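PDB 4AKR: F-actin-capping protein subunit alpha from Dictyostelium discoideum, which binds the fast-growing barbed ends of actin filaments independently of calcium, blocking subunit exchange there without severing the filaments. Local coordinates for residues A116-E121 with S219-A224; I146-C151 with C173-G178; K208-P213 with F225-K230; E106-I111 with Y138-S143. All coordinates share one frame; numbering follows the deposited sequence.

Contact 1 of 4, residues A116-E121 with S219-A224; sequences AAFDEE and STAVNA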
loop_
_atom_site.group_PDB
_atom_site.type_symbol
_atom_site.label_atom_id
_atom_site.label_comp_id
_atom_site.label_asym_id
_atom_site.label_seq_id
_atom_site.Cartn_x
_atom_site.Cartn_y
_atom_site.Cartn_z
ATOM N N ALA A 116 16.717 31.381 -12.649
ATOM C CA ALA A 116 17.952 30.797 -13.187
ATOM C C ALA A 116 18.968 30.486 -12.095
ATOM O O ALA A 116 19.620 29.447 -12.125
ATOM C CB ALA A 116 18.574 31.732 -14.236
ATOM N N ALA A 117 19.115 31.391 -11.136
ATOM C CA ALA A 117 20.038 31.155 -10.035
ATOM C C ALA A 117 19.546 29.958 -9.212
ATOM O O ALA A 117 20.351 29.159 -8.742
ATOM C CB ALA A 117 20.146 32.389 -9.165
ATOM N N PHE A 118 18.233 29.823 -9.036
ATOM C CA PHE A 118 17.705 28.679 -8.288
ATOM C C PHE A 118 17.846 27.392 -9.094
ATOM O O PHE A 118 18.144 26.323 -8.554
ATOM C CB PHE A 118 16.224 28.871 -7.937
ATOM C CG PHE A 118 15.989 29.642 -6.666
ATOM C CD1 PHE A 118 16.374 30.978 -6.561
ATOM C CD2 PHE A 118 15.372 29.033 -5.572
ATOM C CE1 PHE A 118 16.145 31.698 -5.380
ATOM C CE2 PHE A 118 15.138 29.745 -4.382
ATOM C CZ PHE A 118 15.526 31.079 -4.291
ATOM N N ASP A 119 17.636 27.502 -10.398
ATOM C CA ASP A 119 17.727 26.338 -11.264
ATOM C C ASP A 119 19.117 25.689 -11.202
ATOM O O ASP A 119 19.218 24.466 -11.178
ATOM C CB ASP A 119 17.363 26.724 -12.705
ATOM C CG ASP A 119 16.819 25.556 -13.494
ATOM O OD1 ASP A 119 16.964 24.409 -13.018
ATOM O OD2 ASP A 119 16.246 25.775 -14.584
ATOM N N GLU A 120 20.180 26.493 -11.167
ATOM C CA GLU A 120 21.539 25.931 -11.089
ATOM C C GLU A 120 21.687 25.061 -9.841
ATOM O O GLU A 120 22.299 23.991 -9.874
ATOM C CB GLU A 120 22.613 27.029 -11.018
ATOM C CG GLU A 120 22.813 27.880 -12.270
ATOM C CD GLU A 120 24.013 28.831 -12.144
ATOM O OE1 GLU A 120 24.217 29.407 -11.045
ATOM O OE2 GLU A 120 24.747 29.014 -13.144
ATOM N N GLU A 121 21.138 25.540 -8.732
ATOM C CA GLU A 121 21.232 24.816 -7.475
ATOM C C GLU A 121 20.365 23.554 -7.443
ATOM O O GLU A 121 20.800 22.510 -6.948
ATOM C CB GLU A 121 20.867 25.750 -6.313
ATOM C CG GLU A 121 21.791 26.955 -6.185
ATOM C CD GLU A 121 23.253 26.550 -6.060
ATOM O OE1 GLU A 121 23.577 25.738 -5.158
ATOM O OE2 GLU A 121 24.080 27.045 -6.858
ATOM N N SER A 219 23.247 34.105 -4.027
ATOM C CA SER A 219 23.226 33.753 -2.602
ATOM C C SER A 219 21.875 33.214 -2.157
ATOM O O SER A 219 21.799 32.185 -1.492
ATOM C CB SER A 219 23.570 34.973 -1.742
ATOM O OG SER A 219 24.903 35.390 -1.965
ATOM N N THR A 220 20.820 33.935 -2.515
ATOM C CA THR A 220 19.456 33.562 -2.167
ATOM C C THR A 220 19.202 32.110 -2.547
ATOM O O THR A 220 18.617 31.345 -1.776
ATOM C CB THR A 220 18.451 34.472 -2.906
ATOM O OG1 THR A 220 18.702 35.833 -2.553
ATOM C CG2 THR A 220 17.032 34.130 -2.533
ATOM N N ALA A 221 19.659 31.733 -3.735
ATOM C CA ALA A 221 19.486 30.370 -4.235
ATOM C C ALA A 221 20.322 29.375 -3.442
ATOM O O ALA A 221 19.818 28.344 -2.993
ATOM C CB ALA A 221 19.867 30.303 -5.711
ATOM N N VAL A 222 21.600 29.696 -3.272
ATOM C CA VAL A 222 22.524 28.834 -2.553
ATOM C C VAL A 222 22.082 28.583 -1.122
ATOM O O VAL A 222 22.100 27.445 -0.643
ATOM C CB VAL A 222 23.947 29.437 -2.538
ATOM C CG1 VAL A 222 24.841 28.662 -1.580
ATOM C CG2 VAL A 222 24.535 29.396 -3.944
ATOM N N ASN A 223 21.678 29.646 -0.436
ATOM C CA ASN A 223 21.258 29.507 0.944
ATOM C C ASN A 223 19.893 28.866 1.085
ATOM O O ASN A 223 19.594 28.287 2.119
ATOM C CB ASN A 223 21.312 30.865 1.642
ATOM C CG ASN A 223 22.721 31.436 1.655
ATOM O OD1 ASN A 223 23.679 30.726 1.950
ATOM N ND2 ASN A 223 22.855 32.714 1.331
ATOM N N ALA A 224 19.069 28.943 0.047
ATOM C CA ALA A 224 17.749 28.335 0.118
ATOM C C ALA A 224 17.928 26.822 0.039
ATOM O O ALA A 224 17.260 26.067 0.745
ATOM C CB ALA A 224 16.875 28.820 -1.028
HETATM O O HOH W 1 23.274 24.858 -1.883
#
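The ring of F118 lies flat against the backbone of A221, whose CA stands 3.9 Å from the ring centroid and 17° off the ring normal, a CH-pi contact over the face. A221 CB comes over the same ring, nearer its inner end, at 3.7 Å from F118 CD1. The far rim meets the neighbouring turns of the facing helix: T220 CG2 approaches at the edge, close to the ring plane, 3.8 Å from F118 CZ, and A224 CB is 3.9 Å from F118 CE2 in an oblique approach. The segments 116-121 and 219-224 belong to two helices packed side by side under the central antiparallel sheet of the capping protein, their local axes 8.2 Å apart and crossing at -35°. Small residues permit this closeness: A221 CB comes within 3.3 Å of A117 O and also touches A117 CB. F118 further reaches V137, I148 and F175 of the sheet, filling the angle between both helices and the strands. Replacing F118 by an alanine is likely to open a gap there, with A221 CA and CB and the methyls of T220 and A224 losing their common partner. One turn on from A117, E121 folds over A221: CG rests against A221 CB, and the bend beyond it at chi2 (-56°) brings the carboxylate carbon CD to 3.8 Å from V222 CG2. The carboxylate also has a salt bridge to K124 through OE2, while a water near V222 O makes a weak bond to OE1.

Contact 2 of 4, residues I146-C151 with C173-G178; sequences IKITVC and CTFKPG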
loop_
_atom_site.group_PDB
_atom_site.type_symbol
_atom_site.label_atom_id
_atom_site.label_comp_id
_atom_site.label_asym_id
_atom_site.label_seq_id
_atom_site.Cartn_x
_atom_site.Cartn_y
_atom_site.Cartn_z
ATOM N N ILE A 146 8.542 37.406 -5.127
ATOM C CA ILE A 146 8.760 36.298 -6.059
ATOM C C ILE A 146 8.559 34.902 -5.477
ATOM O O ILE A 146 9.022 34.598 -4.374
ATOM C CB ILE A 146 10.191 36.329 -6.640
ATOM C CG1 ILE A 146 10.386 37.594 -7.473
ATOM C CG2 ILE A 146 10.441 35.076 -7.484
ATOM C CD1 ILE A 146 11.826 37.859 -7.848
ATOM N N LYS A 147 7.880 34.051 -6.236
ATOM C CA LYS A 147 7.675 32.678 -5.813
ATOM C C LYS A 147 8.428 31.740 -6.760
ATOM O O LYS A 147 8.168 31.711 -7.962
ATOM C CB LYS A 147 6.190 32.307 -5.807
ATOM C CG LYS A 147 5.967 30.831 -5.475
ATOM C CD LYS A 147 4.493 30.432 -5.398
ATOM C CE LYS A 147 3.825 30.456 -6.760
ATOM N NZ LYS A 147 2.455 29.874 -6.708
ATOM N N ILE A 148 9.379 30.986 -6.217
ATOM C CA ILE A 148 10.138 30.032 -7.019
ATOM C C ILE A 148 9.729 28.644 -6.574
ATOM O O ILE A 148 9.892 28.300 -5.410
ATOM C CB ILE A 148 11.661 30.189 -6.812
ATOM C CG1 ILE A 148 12.095 31.597 -7.227
ATOM C CG2 ILE A 148 12.414 29.127 -7.616
ATOM C CD1 ILE A 148 11.711 31.962 -8.647
ATOM N N THR A 149 9.181 27.856 -7.495
ATOM C CA THR A 149 8.742 26.503 -7.182
ATOM C C THR A 149 9.708 25.443 -7.707
ATOM O O THR A 149 9.972 25.368 -8.910
ATOM C CB THR A 149 7.344 26.233 -7.768
ATOM O OG1 THR A 149 6.446 27.271 -7.357
ATOM C CG2 THR A 149 6.811 24.896 -7.276
ATOM N N VAL A 150 10.225 24.622 -6.797
ATOM C CA VAL A 150 11.162 23.559 -7.137
ATOM C C VAL A 150 10.508 22.181 -7.030
ATOM O O VAL A 150 10.020 21.790 -5.965
ATOM C CB VAL A 150 12.382 23.570 -6.205
ATOM C CG1 VAL A 150 13.406 22.571 -6.684
ATOM C CG2 VAL A 150 12.977 24.957 -6.141
ATOM N N CYS A 151 10.510 21.448 -8.137
ATOM C CA CYS A 151 9.933 20.116 -8.185
ATOM C C CYS A 151 11.024 19.091 -8.473
ATOM O O CYS A 151 11.867 19.301 -9.340
ATOM C CB CYS A 151 8.882 20.027 -9.294
ATOM S SG CYS A 151 7.511 21.199 -9.190
ATOM N N CYS A 173 9.395 28.383 -2.686
ATOM C CA CYS A 173 10.171 29.427 -2.030
ATOM C C CYS A 173 9.695 30.834 -2.372
ATOM O O CYS A 173 9.738 31.252 -3.534
ATOM C CB CYS A 173 11.641 29.278 -2.412
ATOM S SG CYS A 173 12.201 27.560 -2.414
ATOM N N THR A 174 9.267 31.567 -1.345
ATOM C CA THR A 174 8.761 32.924 -1.520
ATOM C C THR A 174 9.658 33.957 -0.842
ATOM O O THR A 174 10.167 33.733 0.261
ATOM C CB THR A 174 7.330 33.045 -0.966
ATOM O OG1 THR A 174 6.482 32.088 -1.615
ATOM C CG2 THR A 174 6.779 34.428 -1.236
ATOM N N PHE A 175 9.850 35.095 -1.500
ATOM C CA PHE A 175 10.719 36.131 -0.947
ATOM C C PHE A 175 10.633 37.489 -1.632
ATOM O O PHE A 175 10.225 37.603 -2.785
ATOM C CB PHE A 175 12.166 35.648 -1.000
ATOM C CG PHE A 175 12.638 35.301 -2.390
ATOM C CD1 PHE A 175 12.363 34.050 -2.941
ATOM C CD2 PHE A 175 13.346 36.228 -3.154
ATOM C CE1 PHE A 175 12.790 33.723 -4.237
ATOM C CE2 PHE A 175 13.781 35.912 -4.454
ATOM C CZ PHE A 175 13.502 34.657 -4.992
ATOM N N LYS A 176 11.014 38.519 -0.885
ATOM C CA LYS A 176 11.057 39.887 -1.393
ATOM C C LYS A 176 12.479 39.965 -1.948
ATOM O O LYS A 176 13.442 39.686 -1.237
ATOM C CB LYS A 176 10.880 40.883 -0.242
ATOM C CG LYS A 176 10.897 42.356 -0.645
ATOM C CD LYS A 176 10.666 43.252 0.577
ATOM C CE LYS A 176 10.476 44.719 0.200
ATOM N NZ LYS A 176 10.101 45.537 1.396
ATOM N N PRO A 177 12.629 40.314 -3.232
ATOM C CA PRO A 177 13.981 40.386 -3.788
ATOM C C PRO A 177 14.919 41.430 -3.193
ATOM O O PRO A 177 14.575 42.603 -3.109
ATOM C CB PRO A 177 13.731 40.602 -5.285
ATOM C CG PRO A 177 12.378 41.247 -5.328
ATOM C CD PRO A 177 11.613 40.496 -4.282
ATOM N N GLY A 178 16.101 40.977 -2.772
ATOM C CA GLY A 178 17.113 41.868 -2.224
ATOM C C GLY A 178 17.269 41.983 -0.719
ATOM O O GLY A 178 18.324 42.398 -0.230
#
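I146 and F175 face each other as a hydrogen-bonded antiparallel pair, and the phenylalanine side chain leans across to the partner strand. Its chi1 of 58° puts CG between the backbone N and the carbonyl carbon, the crowded position, which swings the ring over the backbone of 146-148. One ring face then covers I146, with CB 4.0 Å above the plane toward the rim, and I146 CG2 is 4.0 Å from F175 CZ. I148, the next residue on that side of the sheet, meets the same ring at its edge, CG1 lying 3.7 Å from F175 CE1. The two isoleucines share their first torsion but differ in the second. In I146 the chain runs on extended (chi2 168°), sending CD1 to P177 CB at 4.2 Å, whereas I148 is bent at chi2. These strands form the hairpin 145-158 and 163-175 in the middle of the five-stranded antiparallel sheet. Its ladder is regular: I146 N donates to F175 O at 2.9 Å, almost perfectly straight, F175 N returns a bond to I146 O, and I148 and C173 repeat the exchange, with I148 N at 2.7 Å from C173 O. Between these pairs sit K147 and T174, non-hydrogen-bonded and on the other face, where K147 CG passes 4.1 Å from T174 OG1 before the lysine chain heads away. I146, I148 and F175 look toward helix 112-129; Y114 from that helix meets the F175 ring edge-to-face, and V150 rests on A122.

Contact 3 of 4, residues K208-P213 with F225-K230; sequences KQTTSP and FKAIGK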
loop_
_atom_site.group_PDB
_atom_site.type_symbol
_atom_site.label_atom_id
_atom_site.label_comp_id
_atom_site.label_asym_id
_atom_site.label_seq_id
_atom_site.Cartn_x
_atom_site.Cartn_y
_atom_site.Cartn_z
ATOM N N LYS A 208 7.273 20.531 5.550
ATOM C CA LYS A 208 8.283 21.254 6.315
ATOM C C LYS A 208 8.401 22.683 5.823
ATOM O O LYS A 208 8.025 22.995 4.696
ATOM C CB LYS A 208 9.649 20.582 6.159
ATOM C CG LYS A 208 9.717 19.145 6.641
ATOM C CD LYS A 208 9.753 19.072 8.153
ATOM C CE LYS A 208 9.907 17.631 8.622
ATOM N NZ LYS A 208 10.032 17.546 10.108
ATOM N N GLN A 209 8.928 23.548 6.677
ATOM C CA GLN A 209 9.136 24.941 6.313
ATOM C C GLN A 209 10.491 25.386 6.838
ATOM O O GLN A 209 10.812 25.165 8.003
ATOM C CB GLN A 209 8.045 25.854 6.898
ATOM C CG GLN A 209 8.333 27.350 6.674
ATOM C CD GLN A 209 7.268 28.273 7.241
ATOM O OE1 GLN A 209 6.171 28.399 6.696
ATOM N NE2 GLN A 209 7.590 28.922 8.343
ATOM N N THR A 210 11.289 25.998 5.967
ATOM C CA THR A 210 12.599 26.486 6.366
ATOM C C THR A 210 12.680 27.968 6.048
ATOM O O THR A 210 11.810 28.521 5.367
ATOM C CB THR A 210 13.741 25.764 5.617
ATOM O OG1 THR A 210 13.648 26.046 4.218
ATOM C CG2 THR A 210 13.659 24.267 5.829
ATOM N N THR A 211 13.729 28.607 6.546
ATOM C CA THR A 211 13.926 30.026 6.313
ATOM C C THR A 211 15.398 30.326 6.053
ATOM O O THR A 211 16.286 29.702 6.644
ATOM C CB THR A 211 13.445 30.847 7.527
ATOM O OG1 THR A 211 12.050 30.604 7.740
ATOM C CG2 THR A 211 13.652 32.332 7.283
ATOM N N SER A 212 15.652 31.282 5.164
ATOM C CA SER A 212 17.016 31.674 4.834
ATOM C C SER A 212 17.051 33.097 4.257
ATOM O O SER A 212 16.025 33.636 3.833
ATOM C CB SER A 212 17.628 30.655 3.864
ATOM O OG SER A 212 16.719 30.323 2.836
ATOM N N PRO A 213 18.239 33.722 4.240
ATOM C CA PRO A 213 18.449 35.085 3.736
ATOM C C PRO A 213 18.112 35.353 2.267
ATOM O O PRO A 213 18.434 34.560 1.385
ATOM C CB PRO A 213 19.932 35.335 4.013
ATOM C CG PRO A 213 20.251 34.409 5.137
ATOM C CD PRO A 213 19.499 33.166 4.759
ATOM N N PHE A 225 18.847 26.390 -0.820
ATOM C CA PHE A 225 19.121 24.972 -0.994
ATOM C C PHE A 225 19.913 24.372 0.149
ATOM O O PHE A 225 19.850 23.168 0.384
ATOM C CB PHE A 225 19.810 24.729 -2.338
ATOM C CG PHE A 225 18.838 24.525 -3.463
ATOM C CD1 PHE A 225 18.328 23.259 -3.733
ATOM C CD2 PHE A 225 18.346 25.613 -4.178
ATOM C CE1 PHE A 225 17.338 23.080 -4.689
ATOM C CE2 PHE A 225 17.356 25.447 -5.136
ATOM C CZ PHE A 225 16.847 24.179 -5.392
ATOM N N LYS A 226 20.653 25.204 0.872
ATOM C CA LYS A 226 21.387 24.700 2.019
ATOM C C LYS A 226 20.317 24.317 3.043
ATOM O O LYS A 226 20.386 23.257 3.666
ATOM C CB LYS A 226 22.305 25.778 2.599
ATOM C CG LYS A 226 23.681 25.830 1.964
ATOM C CD LYS A 226 24.623 26.747 2.721
ATOM C CE LYS A 226 26.006 26.700 2.113
ATOM N NZ LYS A 226 26.907 27.701 2.744
ATOM N N ALA A 227 19.319 25.183 3.191
ATOM C CA ALA A 227 18.226 24.949 4.127
ATOM C C ALA A 227 17.383 23.756 3.683
ATOM O O ALA A 227 17.167 22.820 4.457
ATOM C CB ALA A 227 17.356 26.195 4.231
ATOM N N ILE A 228 16.909 23.796 2.436
ATOM C CA ILE A 228 16.099 22.710 1.880
ATOM C C ILE A 228 16.807 21.353 1.982
ATOM O O ILE A 228 16.189 20.356 2.342
ATOM C CB ILE A 228 15.754 22.976 0.390
ATOM C CG1 ILE A 228 14.695 24.070 0.283
ATOM C CG2 ILE A 228 15.258 21.704 -0.285
ATOM C CD1 ILE A 228 14.385 24.469 -1.151
ATOM N N GLY A 229 18.100 21.324 1.665
ATOM C CA GLY A 229 18.859 20.083 1.720
ATOM C C GLY A 229 19.026 19.524 3.123
ATOM O O GLY A 229 19.108 18.311 3.317
ATOM N N LYS A 230 19.082 20.424 4.099
ATOM C CA LYS A 230 19.229 20.047 5.493
ATOM C C LYS A 230 17.913 19.454 5.971
ATOM O O LYS A 230 17.889 18.421 6.636
ATOM C CB LYS A 230 19.583 21.277 6.333
ATOM C CG LYS A 230 19.897 20.960 7.789
ATOM C CD LYS A 230 19.303 22.011 8.720
ATOM C CE LYS A 230 19.564 21.681 10.184
ATOM N NZ LYS A 230 21.012 21.776 10.530
#
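A strand lying on the long helix that follows it is the element joined here: T210 of strand 198-213 sets its side chain against A227 of helix 217-248. The local axes pass 7.9 Å apart with directions 154° from each other, so the chain turns back beneath its own sheet. On the strand side, T210 carries most of the contact. With chi1 at 64° its hydroxyl oxygen lies over the alanine methyl, OG1 to A227 CB 3.7 Å, and T210 CB follows at 3.9 Å. The methyl CG2 is thereby turned along the helix, 4.0 Å from A227 O and on to A231 in the next turn. Two residues further on, S212 sends its side chain to the same side of the strand; its OG lies 4.4 Å from A227 CB, so the methyl is approached by both hydroxyl oxygens, and S212 also rests on A224. The intervening T211 points the other way. As in other capping proteins, this five-stranded antiparallel sheet is joined by that of the partner subunit, and strand 198-213 is one of its two outermost strands within this chain. K208 touches the backbone of the other subunit, with a weak hydrogen bond from NZ. No hydrogen bond links the two segments; they meet by van der Waals packing, and the small alanine lets the CA atoms of T210 and A227 come within 6.2 Å. Along the helix, I228 turns to the sheet side, where W171 and C173 receive it, while F225 faces helix 112-129.

Contact 4 of 4, residues E106-I111 with Y138-S143; sequences EIEQDI and YGTKVS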
loop_
_atom_site.group_PDB
_atom_site.type_symbol
_atom_site.label_atom_id
_atom_site.label_comp_id
_atom_site.label_asym_id
_atom_site.label_seq_id
_atom_site.Cartn_x
_atom_site.Cartn_y
_atom_site.Cartn_z
ATOM N N GLU A 106 5.963 32.846 -22.114
ATOM C CA GLU A 106 5.482 32.127 -20.929
ATOM C C GLU A 106 6.385 32.325 -19.719
ATOM O O GLU A 106 5.937 32.265 -18.577
ATOM C CB GLU A 106 5.382 30.627 -21.205
ATOM C CG GLU A 106 4.375 30.233 -22.271
ATOM C CD GLU A 106 4.795 30.652 -23.664
ATOM O OE1 GLU A 106 5.956 30.408 -24.036
ATOM O OE2 GLU A 106 3.956 31.211 -24.392
ATOM N N ILE A 107 7.667 32.546 -19.974
ATOM C CA ILE A 107 8.627 32.743 -18.901
ATOM C C ILE A 107 8.688 34.218 -18.523
ATOM O O ILE A 107 8.828 35.083 -19.388
ATOM C CB ILE A 107 10.027 32.258 -19.339
ATOM C CG1 ILE A 107 9.943 30.784 -19.765
ATOM C CG2 ILE A 107 11.033 32.461 -18.209
ATOM C CD1 ILE A 107 11.219 30.231 -20.382
ATOM N N GLU A 108 8.568 34.505 -17.232
ATOM C CA GLU A 108 8.628 35.884 -16.762
ATOM C C GLU A 108 10.077 36.348 -16.700
ATOM O O GLU A 108 10.810 35.997 -15.776
ATOM C CB GLU A 108 7.976 35.995 -15.384
ATOM C CG GLU A 108 6.469 35.832 -15.423
ATOM C CD GLU A 108 5.863 35.701 -14.048
ATOM O OE1 GLU A 108 6.150 36.562 -13.185
ATOM O OE2 GLU A 108 5.097 34.736 -13.833
ATOM N N GLN A 109 10.478 37.146 -17.689
ATOM C CA GLN A 109 11.848 37.646 -17.770
ATOM C C GLN A 109 12.290 38.558 -16.629
ATOM O O GLN A 109 13.458 38.550 -16.257
ATOM C CB GLN A 109 12.074 38.383 -19.100
ATOM C CG GLN A 109 11.941 37.525 -20.351
ATOM C CD GLN A 109 12.777 36.264 -20.287
ATOM O OE1 GLN A 109 13.946 36.302 -19.929
ATOM N NE2 GLN A 109 12.177 35.135 -20.645
ATOM N N ASP A 110 11.376 39.339 -16.066
ATOM C CA ASP A 110 11.769 40.260 -15.004
ATOM C C ASP A 110 12.315 39.629 -13.728
ATOM O O ASP A 110 12.996 40.295 -12.953
ATOM C CB ASP A 110 10.622 41.222 -14.673
ATOM C CG ASP A 110 9.339 40.508 -14.299
ATOM O OD1 ASP A 110 9.369 39.283 -14.057
ATOM O OD2 ASP A 110 8.294 41.188 -14.244
ATOM N N ILE A 111 12.041 38.346 -13.517
ATOM C CA ILE A 111 12.524 37.649 -12.328
ATOM C C ILE A 111 13.326 36.408 -12.732
ATOM O O ILE A 111 13.727 35.608 -11.889
ATOM C CB ILE A 111 11.346 37.210 -11.438
ATOM C CG1 ILE A 111 10.502 36.170 -12.166
ATOM C CG2 ILE A 111 10.464 38.402 -11.128
ATOM C CD1 ILE A 111 9.364 35.632 -11.334
ATOM N N TYR A 138 10.307 26.598 -11.573
ATOM C CA TYR A 138 9.417 27.590 -12.155
ATOM C C TYR A 138 9.508 28.894 -11.373
ATOM O O TYR A 138 9.960 28.910 -10.234
ATOM C CB TYR A 138 7.984 27.075 -12.101
ATOM C CG TYR A 138 7.804 25.686 -12.670
ATOM C CD1 TYR A 138 7.791 25.470 -14.049
ATOM C CD2 TYR A 138 7.619 24.587 -11.828
ATOM C CE1 TYR A 138 7.589 24.185 -14.578
ATOM C CE2 TYR A 138 7.420 23.297 -12.343
ATOM C CZ TYR A 138 7.400 23.106 -13.715
ATOM O OH TYR A 138 7.147 21.855 -14.227
ATOM N N GLY A 139 9.076 29.989 -11.989
ATOM C CA GLY A 139 9.111 31.274 -11.315
ATOM C C GLY A 139 7.910 32.127 -11.666
ATOM O O GLY A 139 7.344 31.992 -12.752
ATOM N N THR A 140 7.515 33.006 -10.750
ATOM C CA THR A 140 6.376 33.884 -10.985
ATOM C C THR A 140 6.306 34.979 -9.926
ATOM O O THR A 140 6.775 34.798 -8.800
ATOM C CB THR A 140 5.057 33.104 -10.964
ATOM O OG1 THR A 140 3.983 33.968 -11.350
ATOM C CG2 THR A 140 4.780 32.573 -9.570
ATOM N N LYS A 141 5.732 36.117 -10.303
ATOM C CA LYS A 141 5.589 37.250 -9.396
ATOM C C LYS A 141 4.312 37.131 -8.575
ATOM O O LYS A 141 3.240 36.840 -9.110
ATOM C CB LYS A 141 5.553 38.568 -10.180
ATOM C CG LYS A 141 6.883 38.984 -10.782
ATOM C CD LYS A 141 6.744 40.241 -11.631
ATOM C CE LYS A 141 5.932 39.977 -12.892
ATOM N NZ LYS A 141 6.643 39.065 -13.818
ATOM N N VAL A 142 4.437 37.351 -7.272
ATOM C CA VAL A 142 3.291 37.296 -6.369
ATOM C C VAL A 142 3.332 38.525 -5.469
ATOM O O VAL A 142 4.384 39.141 -5.315
ATOM C CB VAL A 142 3.319 36.024 -5.498
ATOM C CG1 VAL A 142 3.228 34.805 -6.381
ATOM C CG2 VAL A 142 4.583 35.987 -4.662
ATOM N N SER A 143 2.186 38.868 -4.882
ATOM C CA SER A 143 2.059 40.034 -4.004
ATOM C C SER A 143 3.277 40.308 -3.130
ATOM O O SER A 143 3.799 41.425 -3.109
ATOM C CB SER A 143 0.831 39.879 -3.108
ATOM O OG SER A 143 -0.343 39.714 -3.883
#
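E108 and T140 mark the nearest backbone approach, their CA atoms 6.5 Å apart, where the irregular segment 106-111 passes the end of strand 134-142 without any backbone-to-backbone hydrogen bond. The side chain of E108 bridges the distance. It runs extended beyond CG, and its carboxylate spreads over the strand: T140 OG1 donates to the syn lone pair of OE2 at 2.8 Å, while OE1 accepts K141 N at 2.9 Å, also on the syn side. The K141 ammonium reaches OE1 as well, on its anti side and 27° out of the carboxylate plane, NZ to OE1 being 2.6 Å. Two successive bends, at chi3 and chi4, curl the lysine round to this point. There NZ also meets D110 evenly, at 2.7 Å from OD1 and 2.7 Å from OD2, each through its syn lone pair. One ammonium thus joins two carboxylates in a salt-bridge network, which is likely to favour their ionised forms. With an alanine in place of E108, T140 OG1 and K141 N would probably lose this acceptor, and the lysine charge would be left to D110 alone. Beneath this polar layer I111 packs on the strand, CD1 at 3.3 Å from T140 N and CG2 at 3.6 Å from K141 CG. I111 is the N-cap residue of helix 112-129 and touches I146 of strand 145-158, and I107 leans on L80 of strand 78-81, so the segment passes from the small four-stranded sheet to the helix along strand 134-142, at one edge of the five-stranded sheet within this chain.

How the contacts relate
From the N terminus, contact 4 opens first, at 106-111, and closes a short loop when strand 134-142 returns past helix 112-129. Contact 1 opens within that loop, on the same helix, and closes only at 219-224, so contacts 4 and 1 cross. Contact 2 follows contact 4 in series and is nested wholly inside contact 1. Contact 3 opens at 208-213, before contact 1 has closed, and ends beyond it, so these two cross as well. Contacts 2, 3 and 4 all reach the five-stranded sheet, contacts 1 and 3 share helix 217-248, and contacts 4 and 2 are joined where strands 134-142 and 145-158 pair side by side, K147 with T140.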